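Local coordinates for putative O-GlcNAcase nagJ (Clostridium perfringens, PDB 6PV5), which probably hydrolyses N-acetylhexosaminides as a family 84 glycoside hydrolase, this chain holding the catalytic barrel and its flanking N-terminal and helical domains from a longer protein, at residues A[507-512]-A[521-526]; A[483-488]-A[559-564]; A[412-417]-A[497-502]. All blocks are in the same frame, centred on the assembly; numbering follows the deposited sequence.

Contact 1 of 3, residues A[507-512]-A[521-526]; sequences IDSLWE and SLELSN
Leu-510 and Leu-524 meet methyl to methyl, CD1 of Leu-510 lying 3.7 Å from CD2 of Leu-524 with the two side chains set roughly perpendicular. The same Leu-510 CD1 also rests 3.9 Å from CB of Glu-523, so one branch of one leucine touches both neighbours on the facing helix; the leucine runs out alongside the base of Glu-523, which comes the other way. Glu-523 is bent at its second torsion (chi2 86°), which carries the carboxylate to the polar flank of the seam. There OE2 of Glu-523 accepts a weak hydrogen bond from OG of Ser-509 at 3.3 Å; its stronger partner is Lys-513, in a salt bridge one turn further along helix 501-515. Leu-524 reaches Ile-572 and Leu-575 of helix 548-579, and Leu-510 packs on Leu-527, further along helix 521-544. The backbones are nearest where Leu-510 faces Glu-523, and the segment axes approach to 9.9 Å with their directions 146° apart. This is an antiparallel helical hairpin, two successive helices joined by a short connection, within the post-catalytic helical bundle.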
loop_
_atom_site.group_PDB
_atom_site.type_symbol
_atom_site.label_atom_id
_atom_site.label_comp_id
_atom_site.label_asym_id
_atom_site.label_seq_id
_atom_site.Cartn_x
_atom_site.Cartn_y
_atom_site.Cartn_z
ATOM N N ILE A 507 0.851 -22.067 22.187
ATOM C CA ILE A 507 1.652 -23.256 21.918
ATOM C C ILE A 507 2.912 -23.246 22.787
ATOM O O ILE A 507 3.210 -24.235 23.449
ATOM C CB ILE A 507 1.919 -23.405 20.406
ATOM C CG1 ILE A 507 0.632 -23.816 19.692
ATOM C CG2 ILE A 507 3.060 -24.381 20.117
ATOM C CD1 ILE A 507 0.570 -23.439 18.227
ATOM N N ASP A 508 3.651 -22.134 22.793
ATOM C CA ASP A 508 4.921 -22.062 23.503
ATOM C C ASP A 508 4.699 -22.372 24.986
ATOM O O ASP A 508 5.524 -23.025 25.640
ATOM C CB ASP A 508 5.573 -20.693 23.288
ATOM C CG ASP A 508 6.072 -20.466 21.857
ATOM O OD1 ASP A 508 6.207 -21.464 21.106
ATOM O OD2 ASP A 508 6.339 -19.286 21.499
ATOM N N SER A 509 3.572 -21.868 25.500
ATOM C CA SER A 509 3.150 -22.046 26.882
ATOM C C SER A 509 2.727 -23.500 27.115
ATOM O O SER A 509 3.033 -24.083 28.153
ATOM C CB SER A 509 2.058 -21.029 27.229
ATOM O OG SER A 509 1.159 -21.509 28.215
ATOM N N LEU A 510 2.038 -24.081 26.125
ATOM C CA LEU A 510 1.594 -25.459 26.202
ATOM C C LEU A 510 2.806 -26.373 26.381
ATOM O O LEU A 510 2.786 -27.248 27.252
ATOM C CB LEU A 510 0.798 -25.806 24.943
ATOM C CG LEU A 510 0.287 -27.241 24.816
ATOM C CD1 LEU A 510 -1.009 -27.251 24.033
ATOM C CD2 LEU A 510 1.300 -28.145 24.132
ATOM N N TRP A 511 3.858 -26.154 25.582
ATOM C CA TRP A 511 4.977 -27.085 25.579
ATOM C C TRP A 511 5.714 -27.091 26.913
ATOM O O TRP A 511 6.253 -28.128 27.295
ATOM C CB TRP A 511 5.938 -26.881 24.405
ATOM C CG TRP A 511 5.390 -27.368 23.097
ATOM C CD1 TRP A 511 5.306 -26.660 21.928
ATOM C CD2 TRP A 511 4.847 -28.672 22.818
ATOM N NE1 TRP A 511 4.760 -27.437 20.940
ATOM C CE2 TRP A 511 4.459 -28.671 21.456
ATOM C CE3 TRP A 511 4.651 -29.840 23.575
ATOM C CZ2 TRP A 511 3.885 -29.793 20.850
ATOM C CZ3 TRP A 511 4.069 -30.942 22.980
ATOM C CH2 TRP A 511 3.696 -30.916 21.630
ATOM N N GLU A 512 5.756 -25.937 27.588
ATOM C CA GLU A 512 6.411 -25.825 28.882
ATOM C C GLU A 512 5.629 -26.639 29.914
ATOM O O GLU A 512 6.215 -27.383 30.689
ATOM C CB GLU A 512 6.479 -24.359 29.328
ATOM C CG GLU A 512 7.519 -23.537 28.591
ATOM C CD GLU A 512 8.911 -23.566 29.192
ATOM O OE1 GLU A 512 9.039 -23.272 30.404
ATOM O OE2 GLU A 512 9.872 -23.868 28.444
ATOM N N SER A 521 -5.515 -28.277 29.614
ATOM C CA SER A 521 -6.890 -28.295 29.136
ATOM C C SER A 521 -7.294 -26.965 28.517
ATOM O O SER A 521 -7.942 -26.958 27.479
ATOM C CB SER A 521 -7.856 -28.673 30.230
ATOM O OG SER A 521 -7.357 -29.798 30.930
ATOM N N LEU A 522 -6.960 -25.862 29.189
ATOM C CA LEU A 522 -7.337 -24.541 28.716
ATOM C C LEU A 522 -6.673 -24.249 27.365
ATOM O O LEU A 522 -7.310 -23.712 26.470
ATOM C CB LEU A 522 -6.939 -23.515 29.782
ATOM C CG LEU A 522 -7.003 -22.059 29.328
ATOM C CD1 LEU A 522 -8.446 -21.606 29.118
ATOM C CD2 LEU A 522 -6.278 -21.143 30.302
ATOM N N GLU A 523 -5.398 -24.618 27.217
ATOM C CA GLU A 523 -4.645 -24.424 25.986
ATOM C C GLU A 523 -5.191 -25.314 24.877
ATOM O O GLU A 523 -5.412 -24.843 23.766
ATOM C CB GLU A 523 -3.168 -24.765 26.187
ATOM C CG GLU A 523 -2.389 -23.674 26.890
ATOM C CD GLU A 523 -2.418 -23.721 28.411
ATOM O OE1 GLU A 523 -3.143 -24.581 28.981
ATOM O OE2 GLU A 523 -1.704 -22.905 29.022
ATOM N N LEU A 524 -5.422 -26.597 25.185
ATOM C CA LEU A 524 -5.996 -27.516 24.211
ATOM C C LEU A 524 -7.352 -27.000 23.733
ATOM O O LEU A 524 -7.656 -27.014 22.535
ATOM C CB LEU A 524 -6.109 -28.922 24.818
ATOM C CG LEU A 524 -4.787 -29.685 24.914
ATOM C CD1 LEU A 524 -5.053 -31.180 25.076
ATOM C CD2 LEU A 524 -3.925 -29.432 23.679
ATOM N N SER A 525 -8.153 -26.528 24.692
ATOM C CA SER A 525 -9.445 -25.934 24.401
ATOM C C SER A 525 -9.284 -24.721 23.485
ATOM O O SER A 525 -10.025 -24.590 22.525
ATOM C CB SER A 525 -10.161 -25.568 25.683
ATOM O OG SER A 525 -11.476 -25.112 25.401
ATOM N N ASN A 526 -8.310 -23.849 23.787
ATOM C CA ASN A 526 -8.063 -22.639 23.017
ATOM C C ASN A 526 -7.649 -23.015 21.598
ATOM O O ASN A 526 -8.198 -22.484 20.641
ATOM C CB ASN A 526 -6.953 -21.789 23.647
ATOM C CG ASN A 526 -7.448 -20.919 24.781
ATOM O OD1 ASN A 526 -8.644 -20.636 24.879
ATOM N ND2 ASN A 526 -6.535 -20.468 25.626
#

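Contact 2 of 3, residues A[483-488]-A[559-564]; sequences FKIFAN and SKFEIY
Phe-486 drives the edge of its ring into the face of Phe-561, a T-shaped pair that forms the tight part of this contact. The ring planes stand at 80° and the centroids lie 5.2 Å apart. Phe-486 CD1 is the leading atom: it sits over the centre of the Phe-561 ring, and its nearest neighbour there is CG of Phe-561, at 3.8 Å. Phe-561 reaches this place because its CG is anti to the backbone N (chi1 -167°), which sends the ring out across the gap until its far end meets the backbone of helix 480-487. There Phe-561 CZ comes within 3.6 Å of Phe-486 CA and 3.5 Å of Ile-485 O, so the ring is pressed against main chain as well as against another ring.

The looser side lies at Ile-485, which is partly exposed. Its CG2 comes no nearer than 4.3 Å to Phe-561 CZ, its outer end turns from the facing helix, and the residue is modelled in two conformations, which leaves the detail of this touch doubtful. The aromatic side, by contrast, is enclosed. Phe-486 also packs on Leu-417, Ile-607, His-557 and Leu-558, while Phe-561 has Met-534 and Val-537 of helix 521-544 beside it and makes a second edge-to-face pair with His-489.

Helix 480-487, which follows the catalytic barrel, is in this way joined to the long helix 548-579 of the helical domain. With no hydrogen bond or salt bridge between the segments, their hold on each other rests on burial of apolar surface and on the modest electrostatic preference of a ring's C-H edge for the pi face of another, an attraction that involves no net charge and depends on how the rings are oriented.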
loop_
_atom_site.group_PDB
_atom_site.type_symbol
_atom_site.label_atom_id
_atom_site.label_comp_id
_atom_site.label_asym_id
_atom_site.label_seq_id
_atom_site.Cartn_x
_atom_site.Cartn_y
_atom_site.Cartn_z
ATOM N N PHE A 483 -12.326 -13.818 6.731
ATOM C CA PHE A 483 -11.086 -13.467 6.055
ATOM C C PHE A 483 -9.938 -13.232 7.046
ATOM O O PHE A 483 -8.818 -13.692 6.829
ATOM C CB PHE A 483 -11.282 -12.255 5.136
ATOM C CG PHE A 483 -10.192 -12.187 4.099
ATOM C CD1 PHE A 483 -8.968 -11.607 4.401
ATOM C CD2 PHE A 483 -10.369 -12.771 2.847
ATOM C CE1 PHE A 483 -7.941 -11.588 3.462
ATOM C CE2 PHE A 483 -9.342 -12.747 1.910
ATOM C CZ PHE A 483 -8.122 -12.155 2.218
ATOM N N LYS A 484 -10.205 -12.486 8.125
ATOM C CA LYS A 484 -9.165 -12.172 9.092
ATOM C C LYS A 484 -8.633 -13.452 9.738
ATOM O O LYS A 484 -7.424 -13.585 9.912
ATOM C CB LYS A 484 -9.665 -11.181 10.150
ATOM C CG LYS A 484 -8.577 -10.757 11.137
ATOM C CD LYS A 484 -9.045 -9.786 12.182
ATOM C CE LYS A 484 -7.945 -9.402 13.160
ATOM N NZ LYS A 484 -8.421 -8.326 14.062
ATOM N N ILE A 485 -9.537 -14.390 10.070
ATOM C CA ILE A 485 -9.140 -15.693 10.594
ATOM C C ILE A 485 -8.114 -16.344 9.665
ATOM O O ILE A 485 -7.129 -16.914 10.137
ATOM C CB ILE A 485 -10.362 -16.599 10.870
ATOM C CG1 ILE A 485 -11.217 -16.059 12.028
ATOM C CG2 ILE A 485 -9.903 -18.028 11.123
ATOM C CD1 ILE A 485 -12.625 -16.654 12.120
ATOM N N PHE A 486 -8.323 -16.234 8.346
ATOM C CA PHE A 486 -7.387 -16.775 7.364
ATOM C C PHE A 486 -6.119 -15.916 7.300
ATOM O O PHE A 486 -4.994 -16.425 7.377
ATOM C CB PHE A 486 -8.113 -16.834 6.009
ATOM C CG PHE A 486 -7.259 -17.175 4.815
ATOM C CD1 PHE A 486 -6.827 -18.478 4.604
ATOM C CD2 PHE A 486 -6.919 -16.201 3.883
ATOM C CE1 PHE A 486 -6.056 -18.800 3.489
ATOM C CE2 PHE A 486 -6.142 -16.515 2.776
ATOM C CZ PHE A 486 -5.716 -17.819 2.574
ATOM N N ALA A 487 -6.308 -14.598 7.140
ATOM C CA ALA A 487 -5.187 -13.682 6.937
ATOM C C ALA A 487 -4.251 -13.667 8.151
ATOM O O ALA A 487 -3.048 -13.462 8.006
ATOM C CB ALA A 487 -5.711 -12.298 6.634
ATOM N N ASN A 488 -4.799 -13.922 9.339
ATOM C CA ASN A 488 -4.011 -14.001 10.566
ATOM C C ASN A 488 -2.840 -14.972 10.434
ATOM O O ASN A 488 -1.794 -14.774 11.067
ATOM C CB ASN A 488 -4.915 -14.275 11.775
ATOM C CG ASN A 488 -4.207 -14.416 13.109
ATOM O OD1 ASN A 488 -3.338 -13.624 13.467
ATOM N ND2 ASN A 488 -4.590 -15.432 13.867
ATOM N N SER A 559 -7.507 -24.153 0.665
ATOM C CA SER A 559 -7.642 -25.599 0.730
ATOM C C SER A 559 -6.639 -26.166 1.721
ATOM O O SER A 559 -6.989 -27.046 2.502
ATOM C CB SER A 559 -7.458 -26.231 -0.648
ATOM O OG SER A 559 -8.381 -25.648 -1.554
ATOM N N LYS A 560 -5.394 -25.675 1.648
ATOM C CA LYS A 560 -4.353 -26.100 2.565
ATOM C C LYS A 560 -4.740 -25.709 3.992
ATOM O O LYS A 560 -4.496 -26.477 4.928
ATOM C CB LYS A 560 -2.985 -25.526 2.186
ATOM C CG LYS A 560 -1.839 -26.095 3.006
ATOM C CD LYS A 560 -0.518 -26.053 2.327
ATOM C CE LYS A 560 0.569 -26.687 3.159
ATOM N NZ LYS A 560 1.854 -26.672 2.400
ATOM N N PHE A 561 -5.383 -24.545 4.140
ATOM C CA PHE A 561 -5.737 -24.012 5.454
ATOM C C PHE A 561 -6.742 -24.936 6.141
ATOM O O PHE A 561 -6.654 -25.159 7.336
ATOM C CB PHE A 561 -6.398 -22.644 5.300
ATOM C CG PHE A 561 -6.565 -21.794 6.536
ATOM C CD1 PHE A 561 -5.466 -21.245 7.189
ATOM C CD2 PHE A 561 -7.832 -21.453 6.991
ATOM C CE1 PHE A 561 -5.632 -20.406 8.292
ATOM C CE2 PHE A 561 -7.996 -20.609 8.088
ATOM C CZ PHE A 561 -6.901 -20.075 8.735
ATOM N N GLU A 562 -7.687 -25.472 5.363
ATOM C CA GLU A 562 -8.680 -26.407 5.868
ATOM C C GLU A 562 -8.010 -27.664 6.413
ATOM O O GLU A 562 -8.406 -28.148 7.468
ATOM C CB GLU A 562 -9.681 -26.784 4.775
ATOM C CG GLU A 562 -10.873 -27.547 5.327
ATOM C CD GLU A 562 -11.953 -27.904 4.318
ATOM O OE1 GLU A 562 -12.393 -27.017 3.565
ATOM O OE2 GLU A 562 -12.370 -29.065 4.309
ATOM N N ILE A 563 -7.010 -28.187 5.692
ATOM C CA ILE A 563 -6.257 -29.369 6.100
ATOM C C ILE A 563 -5.443 -29.099 7.373
ATOM O O ILE A 563 -5.363 -29.981 8.237
ATOM C CB ILE A 563 -5.345 -29.879 4.961
ATOM C CG1 ILE A 563 -6.104 -30.176 3.663
ATOM C CG2 ILE A 563 -4.507 -31.079 5.412
ATOM C CD1 ILE A 563 -5.195 -30.677 2.550
ATOM N N TYR A 564 -4.793 -27.919 7.474
ATOM C CA TYR A 564 -4.135 -27.526 8.712
ATOM C C TYR A 564 -5.128 -27.583 9.878
ATOM O O TYR A 564 -4.793 -28.093 10.938
ATOM C CB TYR A 564 -3.551 -26.109 8.640
ATOM C CG TYR A 564 -2.160 -26.044 8.081
ATOM C CD1 TYR A 564 -1.107 -26.666 8.741
ATOM C CD2 TYR A 564 -1.892 -25.348 6.912
ATOM C CE1 TYR A 564 0.178 -26.621 8.235
ATOM C CE2 TYR A 564 -0.610 -25.306 6.389
ATOM C CZ TYR A 564 0.423 -25.932 7.056
ATOM O OH TYR A 564 1.705 -25.867 6.593
#

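Contact 3 of 3, residues A[412-417]-A[497-502]; sequences EDKMAL and RPDSPE
Lys-414 and Asp-499 each lie on extended backbone outside any regular strand, and the chain after Asp-499 turns sharply at Ser-500, whose phi is a positive 32°, before entering helix 501-515. From these two loops the side chains reach out from facing sides and join in a buried salt bridge. NZ of Lys-414 donates to OD2 of Asp-499 at 2.7 Å, and that oxygen accepts through its syn lone pair, the one on the side of the other carboxylate oxygen. The approach is nevertheless one-sided, since OD1 of Asp-499 remains 3.6 Å from Lys-414 NZ.

Lys-414 gets its ammonium group there by stretching out fully: CG lies anti to the backbone N (chi1 -174°) and every later torsion is extended too, so the chain spans the distance between the loops like a straight rod. Leu-493 and Asn-610 pack against it. The ammonium has further acceptors in Arg-492 O and Asn-609 OD1, which together with the aspartate give this buried cation three partners. The carboxylate is positioned from its other oxygen, since Asp-499 OD1 receives the backbone N-H of Thr-491. Such a network would be expected to favour the charged forms of both residues despite their burial.

The neighbouring main chain fastens the same region. Lys-414 O accepts from Asn-408 ND2, and Met-415 O accepts from Ser-490 OG.

Segment 412-417 belongs to the loop between the seventh and eighth strands of the parallel barrel, whereas 497-502 leads into helix 501-515. A buried lysine-aspartate bridge thus ties a loop of the (beta/alpha)8 barrel, the catalytic fold of family 84 enzymes, to the segment that opens this helix of the helical region beyond it.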
loop_
_atom_site.group_PDB
_atom_site.type_symbol
_atom_site.label_atom_id
_atom_site.label_comp_id
_atom_site.label_asym_id
_atom_site.label_seq_id
_atom_site.Cartn_x
_atom_site.Cartn_y
_atom_site.Cartn_z
ATOM N N GLU A 412 7.202 -16.889 -3.243
ATOM C CA GLU A 412 6.005 -16.587 -4.004
ATOM C C GLU A 412 4.838 -17.494 -3.603
ATOM O O GLU A 412 3.723 -17.200 -3.981
ATOM C CB GLU A 412 6.292 -16.649 -5.508
ATOM C CG GLU A 412 7.138 -17.865 -5.863
ATOM C CD GLU A 412 7.102 -18.325 -7.316
ATOM O OE1 GLU A 412 6.665 -17.530 -8.173
ATOM O OE2 GLU A 412 7.514 -19.485 -7.588
ATOM N N ASP A 413 5.098 -18.563 -2.840
ATOM C CA ASP A 413 4.046 -19.496 -2.443
ATOM C C ASP A 413 3.350 -19.034 -1.170
ATOM O O ASP A 413 2.347 -19.627 -0.773
ATOM C CB ASP A 413 4.596 -20.900 -2.166
ATOM C CG ASP A 413 5.207 -21.529 -3.409
ATOM O OD1 ASP A 413 4.594 -21.400 -4.495
ATOM O OD2 ASP A 413 6.313 -22.097 -3.292
ATOM N N LYS A 414 3.881 -17.988 -0.528
ATOM C CA LYS A 414 3.176 -17.414 0.614
ATOM C C LYS A 414 2.615 -16.038 0.253
ATOM O O LYS A 414 3.375 -15.186 -0.197
ATOM C CB LYS A 414 4.125 -17.289 1.812
ATOM C CG LYS A 414 3.412 -16.840 3.072
ATOM C CD LYS A 414 4.156 -17.069 4.372
ATOM C CE LYS A 414 3.231 -16.791 5.551
ATOM N NZ LYS A 414 3.942 -16.941 6.850
ATOM N N MET A 415 1.314 -15.806 0.505
ATOM C CA MET A 415 0.704 -14.499 0.315
ATOM C C MET A 415 0.950 -13.628 1.552
ATOM O O MET A 415 0.769 -14.079 2.676
ATOM C CB MET A 415 -0.813 -14.583 0.099
ATOM C CG MET A 415 -1.260 -15.427 -1.091
ATOM S SD MET A 415 -0.616 -14.772 -2.659
ATOM C CE MET A 415 -1.837 -15.339 -3.842
ATOM N N ALA A 416 1.307 -12.352 1.329
ATOM C CA ALA A 416 1.400 -11.384 2.416
ATOM C C ALA A 416 0.072 -10.648 2.486
ATOM O O ALA A 416 -0.278 -9.920 1.557
ATOM C CB ALA A 416 2.554 -10.438 2.168
ATOM N N LEU A 417 -0.671 -10.871 3.575
ATOM C CA LEU A 417 -2.010 -10.327 3.717
ATOM C C LEU A 417 -2.094 -9.479 4.984
ATOM O O LEU A 417 -3.193 -9.212 5.459
ATOM C CB LEU A 417 -3.029 -11.484 3.778
ATOM C CG LEU A 417 -3.095 -12.381 2.531
ATOM C CD1 LEU A 417 -4.039 -13.565 2.774
ATOM C CD2 LEU A 417 -3.576 -11.568 1.328
ATOM N N ARG A 497 3.963 -8.223 10.157
ATOM C CA ARG A 497 3.425 -8.676 11.430
ATOM C C ARG A 497 3.653 -10.185 11.569
ATOM O O ARG A 497 3.412 -10.939 10.616
ATOM C CB ARG A 497 1.930 -8.343 11.445
ATOM C CG ARG A 497 1.126 -8.930 12.603
ATOM C CD ARG A 497 -0.341 -8.926 12.208
ATOM N NE ARG A 497 -1.308 -9.416 13.199
ATOM C CZ ARG A 497 -1.750 -10.674 13.289
ATOM N NH1 ARG A 497 -2.649 -10.979 14.206
ATOM N NH2 ARG A 497 -1.303 -11.620 12.473
ATOM N N PRO A 498 4.114 -10.680 12.748
ATOM C CA PRO A 498 4.231 -12.130 12.983
ATOM C C PRO A 498 2.878 -12.829 12.847
ATOM O O PRO A 498 1.848 -12.270 13.209
ATOM C CB PRO A 498 4.789 -12.229 14.428
ATOM C CG PRO A 498 5.488 -10.871 14.599
ATOM C CD PRO A 498 4.543 -9.882 13.918
ATOM N N ASP A 499 2.886 -14.046 12.293
ATOM C CA ASP A 499 1.663 -14.804 12.073
ATOM C C ASP A 499 1.069 -15.224 13.423
ATOM O O ASP A 499 1.818 -15.548 14.344
ATOM C CB ASP A 499 1.973 -16.120 11.361
ATOM C CG ASP A 499 2.470 -15.983 9.927
ATOM O OD1 ASP A 499 2.167 -14.943 9.291
ATOM O OD2 ASP A 499 3.125 -16.950 9.439
ATOM N N SER A 500 -0.266 -15.190 13.515
ATOM C CA SER A 500 -1.050 -15.768 14.596
ATOM C C SER A 500 -0.306 -15.721 15.933
ATOM O O SER A 500 -0.018 -16.772 16.515
ATOM C CB SER A 500 -1.480 -17.184 14.251
ATOM O OG SER A 500 -0.330 -18.018 14.159
ATOM N N PRO A 501 -0.012 -14.513 16.483
ATOM C CA PRO A 501 0.830 -14.392 17.692
ATOM C C PRO A 501 0.293 -14.981 19.005
ATOM O O PRO A 501 1.068 -15.450 19.840
ATOM C CB PRO A 501 0.995 -12.866 17.850
ATOM C CG PRO A 501 -0.227 -12.293 17.143
ATOM C CD PRO A 501 -0.439 -13.203 15.943
ATOM N N GLU A 502 -1.030 -14.960 19.177
ATOM C CA GLU A 502 -1.697 -15.474 20.359
ATOM C C GLU A 502 -1.661 -17.000 20.348
ATOM O O GLU A 502 -1.435 -17.604 21.398
ATOM C CB GLU A 502 -3.173 -15.074 20.393
ATOM C CG GLU A 502 -3.424 -13.626 20.719
ATOM C CD GLU A 502 -4.906 -13.258 20.756
ATOM O OE1 GLU A 502 -5.322 -12.416 19.929
ATOM O OE2 GLU A 502 -5.649 -13.816 21.604
#

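All three contacts are largely buried, yet their chemistry differs with their place in the fold. Contact 1, farthest out at 36 Å from the centre of the chain, is an apolar seam with a polar flank inside the helical domain. Contacts 2 and 3 lie where that domain meets the catalytic part, their centres 11 Å apart: one is aromatic packing, the other an ion pair. They touch directly, through Asn-488 with Arg-497 and Ser-500 and through Phe-486 with Leu-417, and their segments alternate along the chain. Helix 501-515 serves both contacts 1 and 3, while contact 1 is nested within the largely helical stretch of chain that contact 2 closes.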